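Local structure of chitin oligosaccahride binding protein NagB1 (Paenibacillus sp. FPU-7, 7EHP) at residues A[84-87]-A[88-92]; A[138-141]-A[142-146]; A[199-202]-A[203-207]; A[225-228]-A[229-232]. The protein binds the short chitin oligosaccharides N,N'-diacetylchitobiose and N,N',N''-triacetylchitotriose as a bacterial extracellular solute-binding protein, probably to hand them to a membrane transporter for uptake. One frame throughout, in Å; residues are numbered along the deposited sequence.

How the interactions relate
From the N terminus the four contacts come strictly in series; none nests in or crosses another, and each closes no more than a helical turn. Interaction 1 starts helix 86-92 between strand 109-125 and helix 294-307, on the far side of the chain's centre from the other three, with about 48 Å to interaction 2 and 44 Å to interaction 3 between centres. Interaction 2 opens helix 140-152 and interaction 3 lies early in helix 198-213; these two touch where Trp140 meets Arg206. Interaction 4, in the next helix, 225-233, comes within about 9 Å of interaction 3 at the nearest atoms and brings Tyr225 beside the bound sugar.

Interaction 1 of 4, residues A[84-87]-A[88-92]; sequences ELTP and ILNEL
Leu89 folds its side chain back over the carbonyl of Leu85, one turn earlier, where helix 86-92 begins. Its CB stands 3.4 Å from Leu85 O, and CG comes nearer still, 3.1 Å from the same oxygen. The cause is the first torsion: with chi1 at -70°, CG lies beside the backbone N of Leu89, which itself donates to Leu85 O at 2.9 Å. At the tip, methyl CD1 passes the oxygen and ends 4.3 Å from CB of Leu85, the apolar touch between the two leucines. Beyond this turn Leu89 packs on Ile110 of strand 109-125, while Ile88 goes to Val301 and Ile304 of helix 294-307.

The next contact runs from Thr86 to Asn90. Asn90 N donates to Thr86 O at 3.0 Å, and the two side chains run alongside each other in one direction, with CG2 of Thr86 4.2 Å from ND2 of Asn90. One residue further on, Glu91 N closes on Pro87 O with an almost straight bond of 171°.

Ahead of the helix, Glu84 caps it. Thr86 N donates to Glu84 OE1 at 3.0 Å, arriving from above the carboxylate plane, and Thr86 OG1 donates to the syn lone pair of Glu84 OE2, which Ile110 N of strand 109-125 also reaches. Three donors thus hold this carboxylate across both its oxygens, and its negative charge at the amino end of the helix would be expected to suit the helix dipole and to favour the ionised form.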
# COMPACT_ATOMS: atom_id res chain seq x y z
N GLU A 84 -4.82 -6.21 -22.70
CA GLU A 84 -3.54 -6.89 -22.59
C GLU A 84 -2.43 -6.01 -23.16
O GLU A 84 -2.59 -5.43 -24.23
CB GLU A 84 -3.58 -8.24 -23.31
CG GLU A 84 -2.66 -9.29 -22.73
CD GLU A 84 -1.23 -9.12 -23.20
OE1 GLU A 84 -1.05 -8.59 -24.31
OE2 GLU A 84 -0.30 -9.52 -22.47
N LEU A 85 -1.31 -5.92 -22.44
CA LEU A 85 -0.33 -4.86 -22.67
C LEU A 85 0.96 -5.33 -23.32
O LEU A 85 1.89 -4.52 -23.46
CB LEU A 85 -0.01 -4.16 -21.35
CG LEU A 85 -1.19 -3.56 -20.59
CD1 LEU A 85 -0.69 -2.82 -19.35
CD2 LEU A 85 -2.01 -2.64 -21.48
N THR A 86 1.07 -6.59 -23.71
CA THR A 86 2.35 -7.04 -24.25
C THR A 86 2.68 -6.46 -25.63
O THR A 86 3.84 -6.10 -25.87
CB THR A 86 2.39 -8.57 -24.27
OG1 THR A 86 2.14 -9.07 -22.95
CG2 THR A 86 3.75 -9.06 -24.74
N PRO A 87 1.72 -6.33 -26.57
CA PRO A 87 2.07 -5.64 -27.82
C PRO A 87 2.59 -4.24 -27.59
O PRO A 87 3.60 -3.85 -28.19
CB PRO A 87 0.75 -5.64 -28.60
CG PRO A 87 0.02 -6.82 -28.08
CD PRO A 87 0.34 -6.83 -26.61
N ILE A 88 1.94 -3.48 -26.70
CA ILE A 88 2.34 -2.10 -26.42
C ILE A 88 3.70 -2.06 -25.74
O ILE A 88 4.52 -1.18 -26.02
CB ILE A 88 1.26 -1.42 -25.57
CG1 ILE A 88 -0.05 -1.37 -26.34
CG2 ILE A 88 1.72 -0.02 -25.13
CD1 ILE A 88 -1.13 -0.63 -25.59
N LEU A 89 3.95 -2.98 -24.81
CA LEU A 89 5.23 -2.98 -24.11
C LEU A 89 6.38 -3.27 -25.06
O LEU A 89 7.48 -2.74 -24.87
CB LEU A 89 5.21 -3.99 -22.97
CG LEU A 89 4.32 -3.62 -21.78
CD1 LEU A 89 4.17 -4.78 -20.80
CD2 LEU A 89 4.88 -2.40 -21.10
N ASN A 90 6.14 -4.11 -26.06
CA ASN A 90 7.15 -4.43 -27.06
C ASN A 90 7.44 -3.22 -27.94
O ASN A 90 8.60 -2.85 -28.16
CB ASN A 90 6.70 -5.62 -27.90
CG ASN A 90 6.86 -6.96 -27.16
OD1 ASN A 90 7.35 -7.01 -26.02
ND2 ASN A 90 6.43 -8.04 -27.80
N GLU A 91 6.38 -2.58 -28.46
CA GLU A 91 6.52 -1.37 -29.26
C GLU A 91 7.42 -0.35 -28.59
O GLU A 91 8.35 0.19 -29.22
CB GLU A 91 5.14 -0.73 -29.50
CG GLU A 91 4.44 -1.12 -30.78
CD GLU A 91 3.04 -0.53 -30.87
OE1 GLU A 91 2.81 0.59 -30.33
OE2 GLU A 91 2.16 -1.17 -31.50
N LEU A 92 7.17 -0.08 -27.31
CA LEU A 92 7.82 1.00 -26.57
C LEU A 92 9.15 0.58 -25.96
O LEU A 92 9.83 1.44 -25.37
CB LEU A 92 6.90 1.53 -25.47
CG LEU A 92 5.56 2.13 -25.89
CD1 LEU A 92 4.75 2.53 -24.64
CD2 LEU A 92 5.79 3.31 -26.83

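Interaction 2 of 4, residues A[138-141]-A[142-146]; sequences RRWE and DLMDV
Met144 on Trp140 is a Met-aromatic contact between residues one turn apart, lying at the surface where helix 140-152 begins. The sulfur SD stands 3.1 Å above the indole plane, displaced toward the rim, and is 4.0 Å from the centroid of the five-membered ring; Met144 CG comes in as well, 3.5 Å from Trp140 NE1. The bend at chi2 (-42°) brings SD over the indole, and the one at chi3 sets only the terminal methyl CE. Trp140 itself holds CG anti to its backbone N (chi1 -177°), which carries the ring out from the helix to where Met144 CG and SD reach it. The guanidinium of Arg206, from helix 198-213, is a cation-pi partner of the same indole.

Arg139 is the N-cap residue. Asp142, three positions on, turns back and lets Arg139 N donate to the anti lone pair of OD2 at 2.9 Å, which is the N3 half of a capping box; the reciprocal half is missing, because an arginine side chain offers no acceptor. Arg138 N adds a weak bond to the same oxygen. Just inside, Leu143 N donates to Arg139 O at 3.1 Å and Met144 N to Trp140 O at 3.0 Å, the first regular bonds of the helix. Leu143 takes the buried side, packing on the loop residues Phe267 and Pro268 and on Met239 of strand 237-243, while Met144 also touches Thr209 and Lys213 of helix 198-213.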
# COMPACT_ATOMS: atom_id res chain seq x y z
N ARG A 138 15.05 -3.71 17.39
CA ARG A 138 15.19 -4.79 16.41
C ARG A 138 14.40 -6.04 16.76
O ARG A 138 14.22 -6.90 15.90
CB ARG A 138 16.67 -5.16 16.22
CG ARG A 138 17.31 -4.41 15.04
CD ARG A 138 16.33 -4.26 13.85
NE ARG A 138 16.46 -5.30 12.83
CZ ARG A 138 15.83 -6.47 12.85
NH1 ARG A 138 14.98 -6.76 13.81
NH2 ARG A 138 16.03 -7.36 11.88
N ARG A 139 13.90 -6.16 17.98
CA ARG A 139 13.08 -7.31 18.33
C ARG A 139 11.92 -6.83 19.19
O ARG A 139 11.89 -5.68 19.60
CB ARG A 139 13.92 -8.38 19.03
CG ARG A 139 14.94 -9.04 18.13
CD ARG A 139 15.41 -10.36 18.70
NE ARG A 139 16.02 -10.17 20.01
CZ ARG A 139 16.07 -11.09 20.96
NH1 ARG A 139 15.56 -12.31 20.77
NH2 ARG A 139 16.63 -10.80 22.12
N TRP A 140 10.98 -7.74 19.47
CA TRP A 140 9.75 -7.36 20.17
C TRP A 140 10.03 -6.71 21.51
O TRP A 140 9.47 -5.65 21.84
CB TRP A 140 8.83 -8.57 20.35
CG TRP A 140 7.51 -8.23 21.00
CD1 TRP A 140 7.18 -8.37 22.32
CD2 TRP A 140 6.36 -7.69 20.35
NE1 TRP A 140 5.90 -7.94 22.53
CE2 TRP A 140 5.37 -7.53 21.34
CE3 TRP A 140 6.06 -7.33 19.03
CZ2 TRP A 140 4.10 -7.03 21.05
CZ3 TRP A 140 4.81 -6.83 18.74
CH2 TRP A 140 3.84 -6.69 19.75
N GLU A 141 10.92 -7.31 22.31
CA GLU A 141 11.12 -6.78 23.66
C GLU A 141 11.77 -5.40 23.62
O GLU A 141 11.52 -4.59 24.52
CB GLU A 141 11.95 -7.76 24.49
CG GLU A 141 11.17 -9.01 24.90
CD GLU A 141 9.86 -8.71 25.64
OE1 GLU A 141 9.88 -7.87 26.57
OE2 GLU A 141 8.81 -9.30 25.28
N ASP A 142 12.57 -5.11 22.59
CA ASP A 142 13.04 -3.74 22.39
C ASP A 142 11.87 -2.81 22.12
O ASP A 142 11.78 -1.71 22.68
CB ASP A 142 14.04 -3.66 21.23
CG ASP A 142 15.18 -4.67 21.33
OD1 ASP A 142 15.84 -4.72 22.38
OD2 ASP A 142 15.45 -5.37 20.31
N LEU A 143 10.96 -3.23 21.23
CA LEU A 143 9.82 -2.39 20.86
C LEU A 143 8.99 -2.02 22.09
O LEU A 143 8.59 -0.86 22.25
CB LEU A 143 8.95 -3.11 19.83
CG LEU A 143 7.76 -2.36 19.21
CD1 LEU A 143 8.15 -0.97 18.74
CD2 LEU A 143 7.18 -3.18 18.06
N MET A 144 8.74 -2.99 22.96
CA MET A 144 7.97 -2.75 24.17
C MET A 144 8.62 -1.68 25.04
O MET A 144 7.94 -0.80 25.57
CB MET A 144 7.84 -4.07 24.94
CG MET A 144 6.99 -5.15 24.27
SD MET A 144 5.45 -4.61 23.50
CE MET A 144 4.50 -4.46 24.96
N ASP A 145 9.94 -1.74 25.18
CA ASP A 145 10.68 -0.73 25.94
C ASP A 145 10.55 0.65 25.31
O ASP A 145 10.27 1.64 25.99
CB ASP A 145 12.15 -1.17 26.03
CG ASP A 145 13.00 -0.21 26.80
OD1 ASP A 145 12.73 0.01 28.01
OD2 ASP A 145 13.95 0.34 26.19
N VAL A 146 10.74 0.73 23.98
CA VAL A 146 10.62 2.01 23.27
C VAL A 146 9.22 2.58 23.47
O VAL A 146 9.06 3.76 23.81
CB VAL A 146 10.94 1.80 21.78
CG1 VAL A 146 10.49 3.01 20.95
CG2 VAL A 146 12.42 1.53 21.60

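Interaction 3 of 4, residues A[199-202]-A[203-207]; sequences DVAD and GFKRY
Asp202 and Arg206, four residues apart on helix 198-213, form a salt bridge along the helix surface. Arg206 NE donates to Asp202 OD2 at 2.9 Å and 155°, from above the carboxylate plane, whereas the oxygen sits near the guanidinium plane, only 16° out of it. The planes of the two groups stand 65° apart. Asp202 sets CG anti to its backbone N (chi1 -166°), which holds the carboxylate out from the helix, where the extended Arg206 chain brings NE to it.

Ala201 answers Lys205. Lys205 N donates to Ala201 O at 2.8 Å, and the lysine chain, bent at chi3, returns CE to 3.6 Å from Ala201 O. Gly203, with no side chain, gives a weak N-H bond to Val200 O, an oxygen that Phe204 N also reaches weakly; beside it Val200 CG1 lies 3.9 Å from Phe204 CE1.

Phe204 carries the buried side onto Leu365 and Met369 of helix 359-373 and Val382 of helix 379-396, and Tyr207 packs on Ala168 and Leu175 of helix 165-180.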
# COMPACT_ATOMS: atom_id res chain seq x y z
N ASP A 199 -0.36 -20.11 15.23
CA ASP A 199 0.73 -19.24 14.80
C ASP A 199 0.20 -17.96 14.13
O ASP A 199 0.77 -16.88 14.32
CB ASP A 199 1.69 -20.00 13.89
CG ASP A 199 1.05 -20.48 12.60
OD1 ASP A 199 -0.20 -20.58 12.54
OD2 ASP A 199 1.80 -20.80 11.65
N VAL A 200 -0.88 -18.05 13.36
CA VAL A 200 -1.53 -16.83 12.87
C VAL A 200 -2.02 -16.00 14.05
O VAL A 200 -1.69 -14.82 14.19
CB VAL A 200 -2.67 -17.16 11.89
CG1 VAL A 200 -3.52 -15.91 11.61
CG2 VAL A 200 -2.12 -17.72 10.62
N ALA A 201 -2.77 -16.65 14.96
CA ALA A 201 -3.36 -15.97 16.12
C ALA A 201 -2.31 -15.29 16.99
O ALA A 201 -2.62 -14.29 17.65
CB ALA A 201 -4.16 -16.97 16.97
N ASP A 202 -1.09 -15.82 17.05
CA ASP A 202 -0.05 -15.17 17.84
C ASP A 202 0.15 -13.72 17.40
O ASP A 202 0.28 -12.81 18.23
CB ASP A 202 1.25 -15.98 17.73
CG ASP A 202 2.29 -15.57 18.78
OD1 ASP A 202 2.14 -16.02 19.93
OD2 ASP A 202 3.28 -14.86 18.45
N GLY A 203 0.18 -13.48 16.08
CA GLY A 203 0.36 -12.12 15.60
C GLY A 203 -0.83 -11.23 15.89
O GLY A 203 -0.66 -10.04 16.16
N PHE A 204 -2.05 -11.78 15.80
CA PHE A 204 -3.24 -11.02 16.20
C PHE A 204 -3.19 -10.66 17.68
O PHE A 204 -3.56 -9.54 18.07
CB PHE A 204 -4.52 -11.82 15.89
CG PHE A 204 -4.99 -11.70 14.45
CD1 PHE A 204 -4.35 -12.38 13.43
CD2 PHE A 204 -6.09 -10.91 14.12
CE1 PHE A 204 -4.78 -12.27 12.10
CE2 PHE A 204 -6.53 -10.78 12.81
CZ PHE A 204 -5.88 -11.47 11.78
N LYS A 205 -2.73 -11.60 18.53
CA LYS A 205 -2.68 -11.31 19.96
C LYS A 205 -1.61 -10.28 20.27
O LYS A 205 -1.75 -9.49 21.22
CB LYS A 205 -2.44 -12.60 20.76
CG LYS A 205 -3.66 -13.53 20.78
CD LYS A 205 -3.43 -14.74 21.69
CE LYS A 205 -2.68 -15.84 20.95
NZ LYS A 205 -3.09 -17.18 21.43
N ARG A 206 -0.54 -10.25 19.47
CA ARG A 206 0.49 -9.23 19.64
C ARG A 206 -0.05 -7.86 19.29
O ARG A 206 0.28 -6.87 19.94
CB ARG A 206 1.70 -9.55 18.78
CG ARG A 206 2.58 -10.63 19.38
CD ARG A 206 3.65 -11.07 18.40
NE ARG A 206 4.36 -12.25 18.88
CZ ARG A 206 5.30 -12.21 19.82
NH1 ARG A 206 5.65 -11.05 20.38
NH2 ARG A 206 5.90 -13.33 20.20
N TYR A 207 -0.82 -7.79 18.21
CA TYR A 207 -1.49 -6.56 17.82
C TYR A 207 -2.42 -6.10 18.93
O TYR A 207 -2.43 -4.92 19.30
CB TYR A 207 -2.24 -6.83 16.52
CG TYR A 207 -2.91 -5.65 15.86
CD1 TYR A 207 -4.13 -5.13 16.33
CD2 TYR A 207 -2.37 -5.09 14.70
CE1 TYR A 207 -4.76 -4.06 15.67
CE2 TYR A 207 -2.98 -4.03 14.04
CZ TYR A 207 -4.17 -3.52 14.52
OH TYR A 207 -4.75 -2.46 13.82

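Interaction 4 of 4, residues A[225-228]-A[229-232]; sequences YAEQ and QYAF
Near the beginning of helix 225-233, the Tyr225 ring lies under the amide of Gln229, one turn on. Gln229 CD lies over one face, the ring and amide planes being 61° apart, and NE2 comes to 3.2 Å from Tyr225 CZ. NE2 also sits close to the phenol OH, but at an angle too poor for a hydrogen bond. The two are joined through Asp242 instead, which bonds the hydroxyl of Tyr225 at OD1 and NE2 of Gln229 at OD2. The Tyr225 side chain is about 4 Å from a bound N-acetylglucosamine, consistent with this part of the helix lining the sugar pocket of the solute-binding fold; Asp242 and Trp245 NE1 both hold the Tyr225 hydroxyl.

Ala226 follows and turns its carbonyl against Tyr230: the oxygen stands 3.3 Å above that ring while accepting Tyr230 N at 2.9 Å. The methyl CB lies 3.8 Å from Tyr230 CZ. Glu227 lays its CG 4.0 Å from Tyr230 CD2, its carboxylate 41° off the ring plane and bonded through OE2 to Lys224 N; its carbonyl receives Ala231 N.

Gln228 holds CG between its backbone N and carbonyl carbon (chi1 82°), which pushes CG to 3.2 Å from Gln229 N and sends NE2 of its amide to Phe241 O. The backbone O of Gln228 accepts Phe232 N at 3.1 Å, and Phe232 goes on to touch Met240 of strand 237-243.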
# COMPACT_ATOMS: atom_id res chain seq x y z
N TYR A 225 -7.43 8.16 7.75
CA TYR A 225 -6.04 7.79 7.48
C TYR A 225 -5.04 8.95 7.66
O TYR A 225 -4.03 8.80 8.36
CB TYR A 225 -5.95 7.23 6.07
CG TYR A 225 -4.55 6.87 5.59
CD1 TYR A 225 -3.64 6.22 6.43
CD2 TYR A 225 -4.15 7.15 4.29
CE1 TYR A 225 -2.35 5.87 5.98
CE2 TYR A 225 -2.88 6.80 3.82
CZ TYR A 225 -1.99 6.16 4.66
OH TYR A 225 -0.74 5.83 4.18
N ALA A 226 -5.31 10.10 7.03
CA ALA A 226 -4.36 11.21 7.08
C ALA A 226 -4.02 11.66 8.49
O ALA A 226 -2.96 12.26 8.70
CB ALA A 226 -4.91 12.42 6.31
N GLU A 227 -4.90 11.42 9.46
CA GLU A 227 -4.68 11.92 10.81
C GLU A 227 -3.50 11.23 11.49
O GLU A 227 -2.80 11.86 12.30
CB GLU A 227 -5.96 11.77 11.63
CG GLU A 227 -7.06 12.69 11.09
CD GLU A 227 -8.29 12.79 11.96
OE1 GLU A 227 -8.19 13.38 13.06
OE2 GLU A 227 -9.35 12.30 11.53
N GLN A 228 -3.23 9.96 11.17
CA GLN A 228 -2.03 9.35 11.72
C GLN A 228 -0.77 10.01 11.16
O GLN A 228 0.23 10.15 11.88
CB GLN A 228 -2.04 7.84 11.46
CG GLN A 228 -1.59 7.36 10.10
CD GLN A 228 -1.28 5.86 10.13
OE1 GLN A 228 -1.91 5.11 10.88
NE2 GLN A 228 -0.31 5.43 9.32
N GLN A 229 -0.83 10.48 9.92
CA GLN A 229 0.31 11.17 9.34
C GLN A 229 0.45 12.56 9.92
O GLN A 229 1.58 13.04 10.14
CB GLN A 229 0.16 11.20 7.82
CG GLN A 229 0.22 9.79 7.21
CD GLN A 229 -0.08 9.73 5.73
OE1 GLN A 229 -0.44 10.72 5.10
NE2 GLN A 229 0.09 8.55 5.14
N TYR A 230 -0.67 13.23 10.22
CA TYR A 230 -0.56 14.49 10.95
C TYR A 230 0.16 14.28 12.27
O TYR A 230 1.13 14.98 12.58
CB TYR A 230 -1.95 15.09 11.20
CG TYR A 230 -2.84 15.35 10.01
CD1 TYR A 230 -2.32 15.58 8.73
CD2 TYR A 230 -4.22 15.42 10.18
CE1 TYR A 230 -3.20 15.85 7.64
CE2 TYR A 230 -5.08 15.67 9.12
CZ TYR A 230 -4.58 15.89 7.86
OH TYR A 230 -5.49 16.14 6.87
N ALA A 231 -0.30 13.30 13.07
CA ALA A 231 0.25 13.10 14.41
C ALA A 231 1.74 12.86 14.35
O ALA A 231 2.51 13.46 15.11
CB ALA A 231 -0.45 11.94 15.12
N PHE A 232 2.18 12.00 13.43
CA PHE A 232 3.60 11.72 13.31
C PHE A 232 4.38 12.95 12.84
O PHE A 232 5.41 13.30 13.42
CB PHE A 232 3.83 10.55 12.36
CG PHE A 232 5.27 10.18 12.20
CD1 PHE A 232 5.97 9.66 13.29
CD2 PHE A 232 5.92 10.39 11.00
CE1 PHE A 232 7.31 9.32 13.17
CE2 PHE A 232 7.26 10.07 10.86
CZ PHE A 232 7.96 9.53 11.95